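Local atomic coordinates of protein-arginine-phosphatase (Bacillus subtilis subsp. subtilis, PDB entry 4KK3), a protein that removes phosphate from phosphoarginine residues of many proteins, counteracting the arginine kinase McsB and so restoring, for example, DNA binding by the CtsR repressor. Residues E18-S23 and K58-N63; E26-N31 and L141-K146; S42-A47 and N63-P68; A82-H87 and H113-D118. One frame throughout, in Å; residues are numbered along the deposited sequence.

Interaction 1 of 4, residues E18-S23 and K58-N63; sequences EALFKS and KHIALN
Beside Ala-19, whose methyl group meets Ile-60 and Leu-62, the helix carries a salt bridge one turn long: Lys-22 NZ donates to Glu-18 OE2 at 2.8 Å, reaching the carboxylate from its anti side and 26° out of its plane. The other oxygen, Glu-18 OE1, is bonded to Ser-36 OG on strand 33-38. The contact with segment 58-63 itself is made by carbon atoms. Ala-19 CB lies 4.0 Å from Ile-60 CG2 and 3.9 Å from Leu-62 CD1, so both branched side chains close on one methyl. Ile-60 comes to this place just behind helix 49-56, whose end fits a Schellman motif with His-59 at positive phi and Ile-60 N turned back to Leu-55 O. Ile-60 CG1 stands anti to its own carbonyl carbon (chi1 -68°), which points CD1 at the helix, where it meets Leu-20 CD2 at 3.7 Å and Ser-23 CB at 4.0 Å; the Leu-20 and Ile-60 side chains cross nearly perpendicularly. Were Ile-60 an alanine, CD1 and CG2 would be gone, which is likely to open a gap against Leu-20, Ser-23 and Ala-19. Leu-20 also packs on Leu-138 of helix 124-145.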
loop_
_atom_site.group_PDB
_atom_site.type_symbol
_atom_site.label_atom_id
_atom_site.label_comp_id
_atom_site.label_asym_id
_atom_site.label_seq_id
_atom_site.Cartn_x
_atom_site.Cartn_y
_atom_site.Cartn_z
ATOM N N GLU A 18 -3.504 2.463 1.344
ATOM C CA GLU A 18 -3.820 2.618 2.761
ATOM C C GLU A 18 -5.242 3.171 2.965
ATOM O O GLU A 18 -6.022 2.652 3.756
ATOM C CB GLU A 18 -2.793 3.559 3.406
ATOM C CG GLU A 18 -3.113 3.956 4.849
ATOM C CD GLU A 18 -2.100 4.925 5.456
ATOM O OE1 GLU A 18 -1.203 5.413 4.735
ATOM O OE2 GLU A 18 -2.214 5.216 6.663
ATOM N N ALA A 19 -5.578 4.228 2.243
ATOM C CA ALA A 19 -6.888 4.859 2.443
ATOM C C ALA A 19 -8.008 3.974 1.917
ATOM O O ALA A 19 -9.058 3.841 2.572
ATOM C CB ALA A 19 -6.917 6.224 1.777
ATOM N N LEU A 20 -7.810 3.391 0.736
ATOM C CA LEU A 20 -8.781 2.452 0.176
ATOM C C LEU A 20 -8.970 1.227 1.088
ATOM O O LEU A 20 -10.106 0.815 1.369
ATOM C CB LEU A 20 -8.372 1.996 -1.231
ATOM C CG LEU A 20 -8.428 3.030 -2.360
ATOM C CD1 LEU A 20 -7.735 2.495 -3.601
ATOM C CD2 LEU A 20 -9.884 3.351 -2.672
ATOM N N PHE A 21 -7.864 0.638 1.544
ATOM C CA PHE A 21 -7.972 -0.546 2.401
ATOM C C PHE A 21 -8.584 -0.274 3.784
ATOM O O PHE A 21 -9.324 -1.110 4.318
ATOM C CB PHE A 21 -6.626 -1.255 2.542
ATOM C CG PHE A 21 -6.735 -2.607 3.174
ATOM C CD1 PHE A 21 -7.416 -3.628 2.526
ATOM C CD2 PHE A 21 -6.159 -2.859 4.403
ATOM C CE1 PHE A 21 -7.530 -4.890 3.116
ATOM C CE2 PHE A 21 -6.269 -4.121 4.993
ATOM C CZ PHE A 21 -6.954 -5.121 4.342
ATOM N N LYS A 22 -8.273 0.877 4.371
ATOM C CA LYS A 22 -8.869 1.228 5.662
ATOM C C LYS A 22 -10.387 1.274 5.546
ATOM O O LYS A 22 -11.101 0.795 6.430
ATOM C CB LYS A 22 -8.341 2.569 6.165
ATOM C CG LYS A 22 -6.949 2.504 6.783
ATOM C CD LYS A 22 -6.416 3.907 7.017
ATOM C CE LYS A 22 -5.187 3.919 7.904
ATOM N NZ LYS A 22 -4.647 5.309 8.033
ATOM N N SER A 23 -10.871 1.837 4.443
ATOM C CA SER A 23 -12.307 1.933 4.200
ATOM C C SER A 23 -12.947 0.560 4.033
ATOM O O SER A 23 -13.963 0.256 4.665
ATOM C CB SER A 23 -12.581 2.772 2.952
ATOM O OG SER A 23 -13.977 2.901 2.740
ATOM N N LYS A 58 -14.461 9.024 -5.070
ATOM C CA LYS A 58 -15.112 7.894 -4.421
ATOM C C LYS A 58 -15.448 8.177 -2.960
ATOM O O LYS A 58 -15.700 7.251 -2.184
ATOM C CB LYS A 58 -14.208 6.657 -4.501
ATOM C CG LYS A 58 -13.854 6.258 -5.919
ATOM C CD LYS A 58 -15.022 5.558 -6.592
ATOM C CE LYS A 58 -14.570 4.827 -7.844
ATOM N NZ LYS A 58 -15.655 3.996 -8.426
ATOM N N HIS A 59 -15.455 9.458 -2.599
ATOM C CA HIS A 59 -15.801 9.909 -1.254
ATOM C C HIS A 59 -14.872 9.383 -0.169
ATOM O O HIS A 59 -15.301 9.094 0.941
ATOM C CB HIS A 59 -17.275 9.590 -0.929
ATOM C CG HIS A 59 -18.229 10.123 -1.949
ATOM N ND1 HIS A 59 -18.931 11.293 -1.765
ATOM C CD2 HIS A 59 -18.576 9.662 -3.173
ATOM C CE1 HIS A 59 -19.685 11.524 -2.827
ATOM N NE2 HIS A 59 -19.487 10.552 -3.696
ATOM N N ILE A 60 -13.587 9.279 -0.493
ATOM C CA ILE A 60 -12.594 8.913 0.498
ATOM C C ILE A 60 -11.593 10.045 0.603
ATOM O O ILE A 60 -11.115 10.538 -0.418
ATOM C CB ILE A 60 -11.854 7.619 0.085
ATOM C CG1 ILE A 60 -12.814 6.423 0.148
ATOM C CG2 ILE A 60 -10.658 7.380 1.000
ATOM C CD1 ILE A 60 -12.180 5.104 -0.299
ATOM N N ALA A 61 -11.273 10.463 1.825
ATOM C CA ALA A 61 -10.326 11.560 2.015
ATOM C C ALA A 61 -8.910 11.017 2.107
ATOM O O ALA A 61 -8.634 10.110 2.882
ATOM C CB ALA A 61 -10.669 12.363 3.267
ATOM N N LEU A 62 -8.013 11.564 1.299
ATOM C CA LEU A 62 -6.624 11.133 1.345
ATOM C C LEU A 62 -5.779 12.265 1.911
ATOM O O LEU A 62 -5.168 13.045 1.169
ATOM C CB LEU A 62 -6.155 10.718 -0.045
ATOM C CG LEU A 62 -4.720 10.217 -0.170
ATOM C CD1 LEU A 62 -4.466 9.093 0.840
ATOM C CD2 LEU A 62 -4.470 9.757 -1.605
ATOM N N ASN A 63 -5.807 12.379 3.238
ATOM C CA ASN A 63 -5.076 13.419 3.951
ATOM C C ASN A 63 -3.829 12.779 4.514
ATOM O O ASN A 63 -3.849 12.168 5.585
ATOM C CB ASN A 63 -5.921 14.004 5.087
ATOM C CG ASN A 63 -5.269 15.217 5.740
ATOM O OD1 ASN A 63 -4.121 15.549 5.462
ATOM N ND2 ASN A 63 -6.003 15.877 6.627
#

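Interaction 2 of 4, residues E26-N31 and L141-K146; sequences EREGLN and LAKQLK
A salt-bridge network ties the C-terminal end of helix 13-28 to the last part of helix 124-145, with Glu-28 between Lys-143 and Lys-146. The two oxygens are used separately. Lys-143 NZ donates to Glu-28 OE1 at 3.0 Å from the syn side, 34° out of the carboxylate plane, whereas Lys-146 NZ reaches Glu-28 OE2 at 2.9 Å from the anti side, 16° out of it. Lys-146 gets there by curling: its chain is bent at chi2, chi3 and chi4, which folds NZ back toward the glutamate. If Glu-28 gave way to an alanine, both ammonium groups would probably lose their shared counter-charge and the lysine ends would be set free to turn. Helices 13-28 and 124-145 lie side by side against the parallel sheet in this fold, and Phe-21 continues their joint inward onto Leu-141 and Leu-145. Gly-29, with phi 79°, takes the chain out of the helix and brings Leu-30 back over the neighbouring one. There the two methyls divide the work: Leu-30 CD1 sits 3.7 Å from Ala-142 CA and 3.8 Å from Ala-142 CB, while Leu-30 CD2 lies 4.2 Å from Leu-145 CB. The same CD2 is only 3.5 Å from Lys-146 CD, a tight carbon pair that places the curled aliphatic part of this lysine directly on the leucine.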
loop_
_atom_site.group_PDB
_atom_site.type_symbol
_atom_site.label_atom_id
_atom_site.label_comp_id
_atom_site.label_asym_id
_atom_site.label_seq_id
_atom_site.Cartn_x
_atom_site.Cartn_y
_atom_site.Cartn_z
ATOM N N GLU A 26 -12.912 -1.558 7.318
ATOM C CA GLU A 26 -13.919 -1.204 8.314
ATOM C C GLU A 26 -15.319 -1.670 7.909
ATOM O O GLU A 26 -16.144 -1.976 8.767
ATOM C CB GLU A 26 -13.885 0.290 8.657
ATOM C CG GLU A 26 -14.517 1.210 7.634
ATOM C CD GLU A 26 -14.549 2.654 8.103
ATOM O OE1 GLU A 26 -14.048 2.929 9.215
ATOM O OE2 GLU A 26 -15.074 3.512 7.361
ATOM N N ARG A 27 -15.583 -1.750 6.607
ATOM C CA ARG A 27 -16.877 -2.246 6.135
ATOM C C ARG A 27 -16.968 -3.757 6.324
ATOM O O ARG A 27 -17.998 -4.286 6.743
ATOM C CB ARG A 27 -17.088 -1.909 4.661
ATOM C CG ARG A 27 -16.977 -0.435 4.320
ATOM C CD ARG A 27 -18.274 0.312 4.543
ATOM N NE ARG A 27 -18.391 1.449 3.631
ATOM C CZ ARG A 27 -18.030 2.695 3.924
ATOM N NH1 ARG A 27 -17.527 2.984 5.117
ATOM N NH2 ARG A 27 -18.176 3.654 3.023
ATOM N N GLU A 28 -15.875 -4.443 6.006
ATOM C CA GLU A 28 -15.790 -5.897 6.106
ATOM C C GLU A 28 -15.697 -6.332 7.568
ATOM O O GLU A 28 -15.826 -7.514 7.891
ATOM C CB GLU A 28 -14.573 -6.396 5.316
ATOM C CG GLU A 28 -14.425 -7.911 5.211
ATOM C CD GLU A 28 -15.519 -8.563 4.384
ATOM O OE1 GLU A 28 -16.083 -7.884 3.497
ATOM O OE2 GLU A 28 -15.814 -9.755 4.623
ATOM N N GLY A 29 -15.481 -5.369 8.455
ATOM C CA GLY A 29 -15.382 -5.660 9.872
ATOM C C GLY A 29 -14.025 -6.223 10.231
ATOM O O GLY A 29 -13.879 -6.939 11.220
ATOM N N LEU A 30 -13.026 -5.901 9.414
ATOM C CA LEU A 30 -11.667 -6.369 9.651
ATOM C C LEU A 30 -11.006 -5.626 10.796
ATOM O O LEU A 30 -11.080 -4.402 10.879
ATOM C CB LEU A 30 -10.818 -6.186 8.395
ATOM C CG LEU A 30 -10.859 -7.297 7.358
ATOM C CD1 LEU A 30 -9.945 -6.937 6.203
ATOM C CD2 LEU A 30 -10.421 -8.587 7.998
ATOM N N ASN A 31 -10.338 -6.371 11.667
ATOM C CA ASN A 31 -9.583 -5.760 12.749
ATOM C C ASN A 31 -8.101 -5.758 12.417
ATOM O O ASN A 31 -7.353 -6.645 12.826
ATOM C CB ASN A 31 -9.859 -6.470 14.078
ATOM C CG ASN A 31 -11.241 -6.155 14.628
ATOM O OD1 ASN A 31 -11.797 -5.088 14.359
ATOM N ND2 ASN A 31 -11.801 -7.081 15.403
ATOM N N LEU A 141 -7.916 -8.822 -0.933
ATOM C CA LEU A 141 -7.082 -8.916 0.258
ATOM C C LEU A 141 -7.933 -9.029 1.515
ATOM O O LEU A 141 -7.677 -9.865 2.379
ATOM C CB LEU A 141 -6.115 -7.726 0.369
ATOM C CG LEU A 141 -5.181 -7.677 1.589
ATOM C CD1 LEU A 141 -4.187 -8.843 1.567
ATOM C CD2 LEU A 141 -4.416 -6.352 1.662
ATOM N N ALA A 142 -8.948 -8.179 1.609
ATOM C CA ALA A 142 -9.852 -8.190 2.742
ATOM C C ALA A 142 -10.480 -9.569 2.934
ATOM O O ALA A 142 -10.456 -10.115 4.034
ATOM C CB ALA A 142 -10.909 -7.135 2.565
ATOM N N LYS A 143 -11.009 -10.138 1.856
ATOM C CA LYS A 143 -11.634 -11.454 1.916
ATOM C C LYS A 143 -10.619 -12.512 2.333
ATOM O O LYS A 143 -10.949 -13.440 3.068
ATOM C CB LYS A 143 -12.265 -11.832 0.571
ATOM C CG LYS A 143 -13.259 -10.822 0.001
ATOM C CD LYS A 143 -14.513 -10.685 0.849
ATOM C CE LYS A 143 -15.559 -9.834 0.135
ATOM N NZ LYS A 143 -16.726 -9.497 1.001
ATOM N N GLN A 144 -9.382 -12.369 1.868
ATOM C CA GLN A 144 -8.348 -13.338 2.198
ATOM C C GLN A 144 -7.936 -13.234 3.657
ATOM O O GLN A 144 -7.727 -14.250 4.318
ATOM C CB GLN A 144 -7.130 -13.165 1.295
ATOM C CG GLN A 144 -7.338 -13.676 -0.110
ATOM C CD GLN A 144 -6.222 -13.253 -1.028
ATOM O OE1 GLN A 144 -5.286 -12.570 -0.609
ATOM N NE2 GLN A 144 -6.312 -13.654 -2.292
ATOM N N LEU A 145 -7.838 -12.010 4.165
ATOM C CA LEU A 145 -7.415 -11.806 5.550
ATOM C C LEU A 145 -8.359 -12.460 6.564
ATOM O O LEU A 145 -7.968 -12.729 7.699
ATOM C CB LEU A 145 -7.224 -10.321 5.854
ATOM C CG LEU A 145 -5.961 -9.701 5.249
ATOM C CD1 LEU A 145 -5.967 -8.212 5.446
ATOM C CD2 LEU A 145 -4.714 -10.311 5.871
ATOM N N LYS A 146 -9.591 -12.727 6.139
ATOM C CA LYS A 146 -10.550 -13.469 6.961
ATOM C C LYS A 146 -10.095 -14.909 7.213
ATOM O O LYS A 146 -10.552 -15.552 8.157
ATOM C CB LYS A 146 -11.928 -13.482 6.296
ATOM C CG LYS A 146 -12.437 -12.114 5.885
ATOM C CD LYS A 146 -12.559 -11.195 7.083
ATOM C CE LYS A 146 -13.837 -11.445 7.868
ATOM N NZ LYS A 146 -15.036 -10.902 7.168
#

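Interaction 3 of 4, residues S42-A47 and N63-P68; sequences SPNGKA and NHVSSP
Ser-66 holds OG beside its own N and anti to its carbonyl carbon (chi1 -61°), which lays the hydroxyl against Gly-45, 3.5 Å from Gly-45 C; Val-65, with CG1 anti to its N (chi1 168°), reaches the other way and sets that methyl 3.4 Å from Asn-44 CA. A side chain on Gly-45 would probably run into the Ser-66 hydroxyl, consistent with glycine letting the loops close up. One backbone hydrogen bond joins them: Ser-66 N donates to Gly-45 O at 2.8 Å, from well above the carbonyl plane (59° out of it). Around it run CA-H...O contacts, Val-65 CA to Gly-45 O at 3.0 Å, Lys-46 CA to His-64 O at 3.3 Å and Pro-43 CA to Ser-66 O at 3.3 Å. At one end Pro-43 CG, in a poorly ordered part of the chain, lies 3.7 Å from Pro-68 CD. Polar groups of segment 63-68 bond beyond this pair: His-64 NE2 and Ser-66 OG to Asn-10 O, and backbone Ser-67 N to Asn-10 OD1. The loop pairing is thus mostly backbone chemistry, while these three groups turn to Asn-10, a substrate-binding residue, consistent with fixing the shape of the phosphate-binding loop.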
loop_
_atom_site.group_PDB
_atom_site.type_symbol
_atom_site.label_atom_id
_atom_site.label_comp_id
_atom_site.label_asym_id
_atom_site.label_seq_id
_atom_site.Cartn_x
_atom_site.Cartn_y
_atom_site.Cartn_z
ATOM N N SER A 42 10.325 11.367 1.394
ATOM C CA SER A 42 10.673 12.414 2.347
ATOM C C SER A 42 9.601 12.398 3.429
ATOM O O SER A 42 8.513 11.890 3.202
ATOM C CB SER A 42 10.684 13.779 1.664
ATOM O OG SER A 42 11.359 13.722 0.421
ATOM N N PRO A 43 9.914 12.905 4.626
ATOM C CA PRO A 43 8.799 13.150 5.549
ATOM C C PRO A 43 8.168 14.516 5.270
ATOM O O PRO A 43 8.750 15.309 4.529
ATOM C CB PRO A 43 9.464 13.119 6.932
ATOM C CG PRO A 43 10.802 12.458 6.714
ATOM C CD PRO A 43 11.205 12.846 5.325
ATOM N N ASN A 44 6.994 14.763 5.847
ATOM C CA ASN A 44 6.205 15.985 5.613
ATOM C C ASN A 44 5.607 16.144 4.211
ATOM O O ASN A 44 4.839 17.073 3.964
ATOM C CB ASN A 44 6.950 17.261 6.024
ATOM C CG ASN A 44 6.006 18.423 6.289
ATOM O OD1 ASN A 44 4.810 18.226 6.513
ATOM N ND2 ASN A 44 6.538 19.638 6.269
ATOM N N GLY A 45 5.940 15.238 3.299
ATOM C CA GLY A 45 5.370 15.272 1.965
ATOM C C GLY A 45 3.871 15.066 2.032
ATOM O O GLY A 45 3.339 14.727 3.082
ATOM N N LYS A 46 3.176 15.288 0.924
ATOM C CA LYS A 46 1.748 15.022 0.884
ATOM C C LYS A 46 1.436 14.083 -0.263
ATOM O O LYS A 46 2.240 13.928 -1.181
ATOM C CB LYS A 46 0.942 16.311 0.697
ATOM C CG LYS A 46 0.840 17.214 1.914
ATOM C CD LYS A 46 -0.125 18.366 1.627
ATOM C CE LYS A 46 -0.118 19.412 2.730
ATOM N NZ LYS A 46 -1.051 20.543 2.432
ATOM N N ALA A 47 0.250 13.482 -0.224
ATOM C CA ALA A 47 -0.236 12.737 -1.373
ATOM C C ALA A 47 -0.310 13.728 -2.521
ATOM O O ALA A 47 -0.521 14.915 -2.290
ATOM C CB ALA A 47 -1.607 12.145 -1.078
ATOM N N ASN A 63 -5.807 12.379 3.238
ATOM C CA ASN A 63 -5.076 13.419 3.951
ATOM C C ASN A 63 -3.829 12.779 4.514
ATOM O O ASN A 63 -3.849 12.168 5.585
ATOM C CB ASN A 63 -5.921 14.004 5.087
ATOM C CG ASN A 63 -5.269 15.217 5.740
ATOM O OD1 ASN A 63 -4.121 15.549 5.462
ATOM N ND2 ASN A 63 -6.003 15.877 6.627
ATOM N N HIS A 64 -2.742 12.929 3.779
ATOM C CA HIS A 64 -1.607 12.065 3.993
ATOM C C HIS A 64 -0.308 12.828 4.049
ATOM O O HIS A 64 -0.085 13.760 3.279
ATOM C CB HIS A 64 -1.541 11.057 2.852
ATOM C CG HIS A 64 -0.301 10.226 2.866
ATOM N ND1 HIS A 64 -0.124 9.182 3.743
ATOM C CD2 HIS A 64 0.829 10.300 2.128
ATOM C CE1 HIS A 64 1.063 8.636 3.538
ATOM N NE2 HIS A 64 1.659 9.296 2.563
ATOM N N VAL A 65 0.564 12.406 4.956
ATOM C CA VAL A 65 1.901 12.960 5.026
ATOM C C VAL A 65 2.900 11.826 4.804
ATOM O O VAL A 65 2.806 10.789 5.448
ATOM C CB VAL A 65 2.152 13.621 6.385
ATOM C CG1 VAL A 65 3.606 13.928 6.559
ATOM C CG2 VAL A 65 1.333 14.893 6.505
ATOM N N SER A 66 3.829 12.035 3.876
ATOM C CA SER A 66 4.804 11.005 3.499
ATOM C C SER A 66 5.698 10.560 4.661
ATOM O O SER A 66 6.075 11.356 5.523
ATOM C CB SER A 66 5.672 11.498 2.338
ATOM O OG SER A 66 4.891 11.786 1.193
ATOM N N SER A 67 6.044 9.278 4.669
ATOM C CA SER A 67 6.903 8.723 5.708
ATOM C C SER A 67 7.921 7.772 5.087
ATOM O O SER A 67 7.566 6.954 4.243
ATOM C CB SER A 67 6.057 7.984 6.748
ATOM O OG SER A 67 6.871 7.290 7.676
ATOM N N PRO A 68 9.192 7.872 5.506
ATOM C CA PRO A 68 10.172 6.903 5.011
ATOM C C PRO A 68 9.983 5.581 5.725
ATOM O O PRO A 68 9.568 5.546 6.884
ATOM C CB PRO A 68 11.513 7.522 5.420
ATOM C CG PRO A 68 11.191 8.339 6.626
ATOM C CD PRO A 68 9.804 8.892 6.377
#

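Interaction 4 of 4, residues A82-H87 and H113-D118; sequences AMTHQH and HGDVLD
His-85 and His-113 form an offset stack, with centroids 3.5 Å apart and planes 7° from parallel, so that His-113 NE2 lies over the face of the His-85 ring and His-85 CE1 over the face of the His-113 ring. The Asp-115 carboxylate grips the backbone of the same His-85: His-85 N donates to Asp-115 OD1 at 2.9 Å, from above the carboxylate plane, and His-85 ND1 adds a weak bond to that oxygen at 3.4 Å. A water that accepts from Gln-86 N donates to the second oxygen, Asp-115 OD2. Further along, Val-116 N donates to Met-83 O at 2.9 Å in a nearly straight bond (172°). A second water joins Met-83 O to Gly-114 O, while selenomethionine Met-83 rests SE 4.0 Å from Val-116 CB. Behind this shell stands a capping box that starts helix 85-94. Thr-84 OG1, turned between its own N and carbonyl carbon (chi1 75°), accepts from His-87 N at 3.0 Å; in return Thr-84 N donates to His-87 ND1 at 3.2 Å, from a direction well off the plane of the imidazole. His-87 NE2 bonds to Thr-8 OG1, and Val-116 O to Arg-13 NH1. Both ends thus reach the Cys-7 to Arg-13 phosphate-binding loop of low molecular weight phosphatases, and segment 113-118 leads to Asp-118, the active-site proton donor/acceptor.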
loop_
_atom_site.group_PDB
_atom_site.type_symbol
_atom_site.label_atom_id
_atom_site.label_comp_id
_atom_site.label_asym_id
_atom_site.label_seq_id
_atom_site.Cartn_x
_atom_site.Cartn_y
_atom_site.Cartn_z
ATOM N N ALA A 82 4.418 -4.601 -0.942
ATOM C CA ALA A 82 5.117 -3.676 -1.807
ATOM C C ALA A 82 4.391 -3.568 -3.129
ATOM O O ALA A 82 3.748 -4.514 -3.563
ATOM C CB ALA A 82 6.543 -4.212 -2.055
HETATM N N MSE A 83 4.526 -2.436 -3.805
HETATM C CA MSE A 83 3.863 -2.287 -5.108
HETATM C C MSE A 83 4.543 -3.080 -6.222
HETATM O O MSE A 83 3.879 -3.661 -7.092
HETATM C CB MSE A 83 3.761 -0.819 -5.518
HETATM C CG MSE A 83 2.915 0.033 -4.586
HETATM SE SE MSE A 83 1.092 -0.664 -4.354
HETATM C CE MSE A 83 0.901 -0.267 -2.463
ATOM N N THR A 84 5.873 -3.104 -6.208
ATOM C CA THR A 84 6.613 -3.773 -7.276
ATOM C C THR A 84 7.650 -4.766 -6.738
ATOM O O THR A 84 8.051 -4.706 -5.570
ATOM C CB THR A 84 7.362 -2.771 -8.182
ATOM O OG1 THR A 84 8.518 -2.282 -7.494
ATOM C CG2 THR A 84 6.458 -1.586 -8.577
ATOM N N HIS A 85 8.106 -5.661 -7.606
ATOM C CA HIS A 85 9.145 -6.599 -7.212
ATOM C C HIS A 85 10.462 -5.866 -6.927
ATOM O O HIS A 85 11.218 -6.249 -6.045
ATOM C CB HIS A 85 9.293 -7.739 -8.238
ATOM C CG HIS A 85 8.296 -8.846 -8.050
ATOM N ND1 HIS A 85 7.047 -8.834 -8.633
ATOM C CD2 HIS A 85 8.361 -9.993 -7.329
ATOM C CE1 HIS A 85 6.384 -9.922 -8.280
ATOM N NE2 HIS A 85 7.164 -10.647 -7.497
ATOM N N GLN A 86 10.710 -4.777 -7.637
ATOM C CA GLN A 86 11.857 -3.941 -7.325
ATOM C C GLN A 86 11.771 -3.328 -5.924
ATOM O O GLN A 86 12.782 -3.151 -5.258
ATOM C CB GLN A 86 12.007 -2.829 -8.358
ATOM C CG GLN A 86 13.248 -2.015 -8.152
ATOM C CD GLN A 86 14.508 -2.854 -8.273
ATOM O OE1 GLN A 86 15.165 -3.168 -7.279
ATOM N NE2 GLN A 86 14.844 -3.227 -9.492
ATOM N N HIS A 87 10.563 -2.984 -5.475
ATOM C CA HIS A 87 10.438 -2.504 -4.104
ATOM C C HIS A 87 10.881 -3.565 -3.094
ATOM O O HIS A 87 11.544 -3.232 -2.128
ATOM C CB HIS A 87 9.015 -2.070 -3.806
ATOM C CG HIS A 87 8.617 -0.809 -4.501
ATOM N ND1 HIS A 87 7.326 -0.577 -4.929
ATOM C CD2 HIS A 87 9.327 0.296 -4.826
ATOM C CE1 HIS A 87 7.262 0.615 -5.496
ATOM N NE2 HIS A 87 8.463 1.166 -5.448
ATOM N N HIS A 113 2.960 -13.148 -10.425
ATOM C CA HIS A 113 3.945 -12.085 -10.532
ATOM C C HIS A 113 3.254 -10.890 -11.177
ATOM O O HIS A 113 2.530 -11.037 -12.156
ATOM C CB HIS A 113 5.095 -12.569 -11.428
ATOM C CG HIS A 113 6.419 -11.931 -11.135
ATOM N ND1 HIS A 113 7.417 -12.576 -10.436
ATOM C CD2 HIS A 113 6.919 -10.716 -11.468
ATOM C CE1 HIS A 113 8.469 -11.782 -10.341
ATOM N NE2 HIS A 113 8.192 -10.646 -10.956
ATOM N N GLY A 114 3.451 -9.707 -10.620
ATOM C CA GLY A 114 2.881 -8.514 -11.209
ATOM C C GLY A 114 3.176 -7.288 -10.384
ATOM O O GLY A 114 3.279 -7.351 -9.154
ATOM N N ASP A 115 3.328 -6.158 -11.066
ATOM C CA ASP A 115 3.631 -4.902 -10.393
ATOM C C ASP A 115 2.414 -3.975 -10.472
ATOM O O ASP A 115 1.662 -4.021 -11.441
ATOM C CB ASP A 115 4.834 -4.211 -11.046
ATOM C CG ASP A 115 6.140 -4.954 -10.811
ATOM O OD1 ASP A 115 6.240 -5.713 -9.826
ATOM O OD2 ASP A 115 7.080 -4.782 -11.615
ATOM N N VAL A 116 2.240 -3.147 -9.452
ATOM C CA VAL A 116 1.352 -1.980 -9.557
ATOM C C VAL A 116 2.227 -0.809 -9.991
ATOM O O VAL A 116 3.007 -0.280 -9.196
ATOM C CB VAL A 116 0.670 -1.642 -8.227
ATOM C CG1 VAL A 116 -0.166 -0.358 -8.368
ATOM C CG2 VAL A 116 -0.211 -2.803 -7.767
ATOM N N LEU A 117 2.112 -0.420 -11.255
ATOM C CA LEU A 117 3.035 0.569 -11.837
ATOM C C LEU A 117 2.830 1.995 -11.311
ATOM O O LEU A 117 1.710 2.395 -10.972
ATOM C CB LEU A 117 2.945 0.547 -13.364
ATOM C CG LEU A 117 3.252 -0.792 -14.030
ATOM C CD1 LEU A 117 3.114 -0.687 -15.539
ATOM C CD2 LEU A 117 4.652 -1.223 -13.638
ATOM N N ASP A 118 3.919 2.760 -11.265
ATOM C CA ASP A 118 3.901 4.120 -10.712
ATOM C C ASP A 118 3.069 5.070 -11.587
ATOM O O ASP A 118 3.357 5.249 -12.769
ATOM C CB ASP A 118 5.340 4.648 -10.615
ATOM C CG ASP A 118 5.484 5.805 -9.647
ATOM O OD1 ASP A 118 4.461 6.420 -9.276
ATOM O OD2 ASP A 118 6.630 6.108 -9.250
HETATM O O HOH W 1 2.181 -5.890 -6.996
HETATM O O HOH W 2 9.653 -4.478 -10.409
#

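In the fold
All four contacts lie in one low molecular weight phosphatase fold built on a four-stranded parallel sheet. Interactions 1 and 2 share helix 13-28, their centres about 15 Å apart, and touch through Phe-21. Interaction 3 shares Asn-63 with interaction 1 and touches it through Ala-47 and Leu-62; along the chain these two cross, as do 1 and 2. Interaction 4 opens after interactions 1 and 3 have closed, and both it and interaction 3 are nested inside the loop closed by interaction 2. Centres of interactions 3 and 4 are about 20 Å apart, yet each borders the substrate-binding loop, whereas interaction 2 joins helices away from the annotated sites.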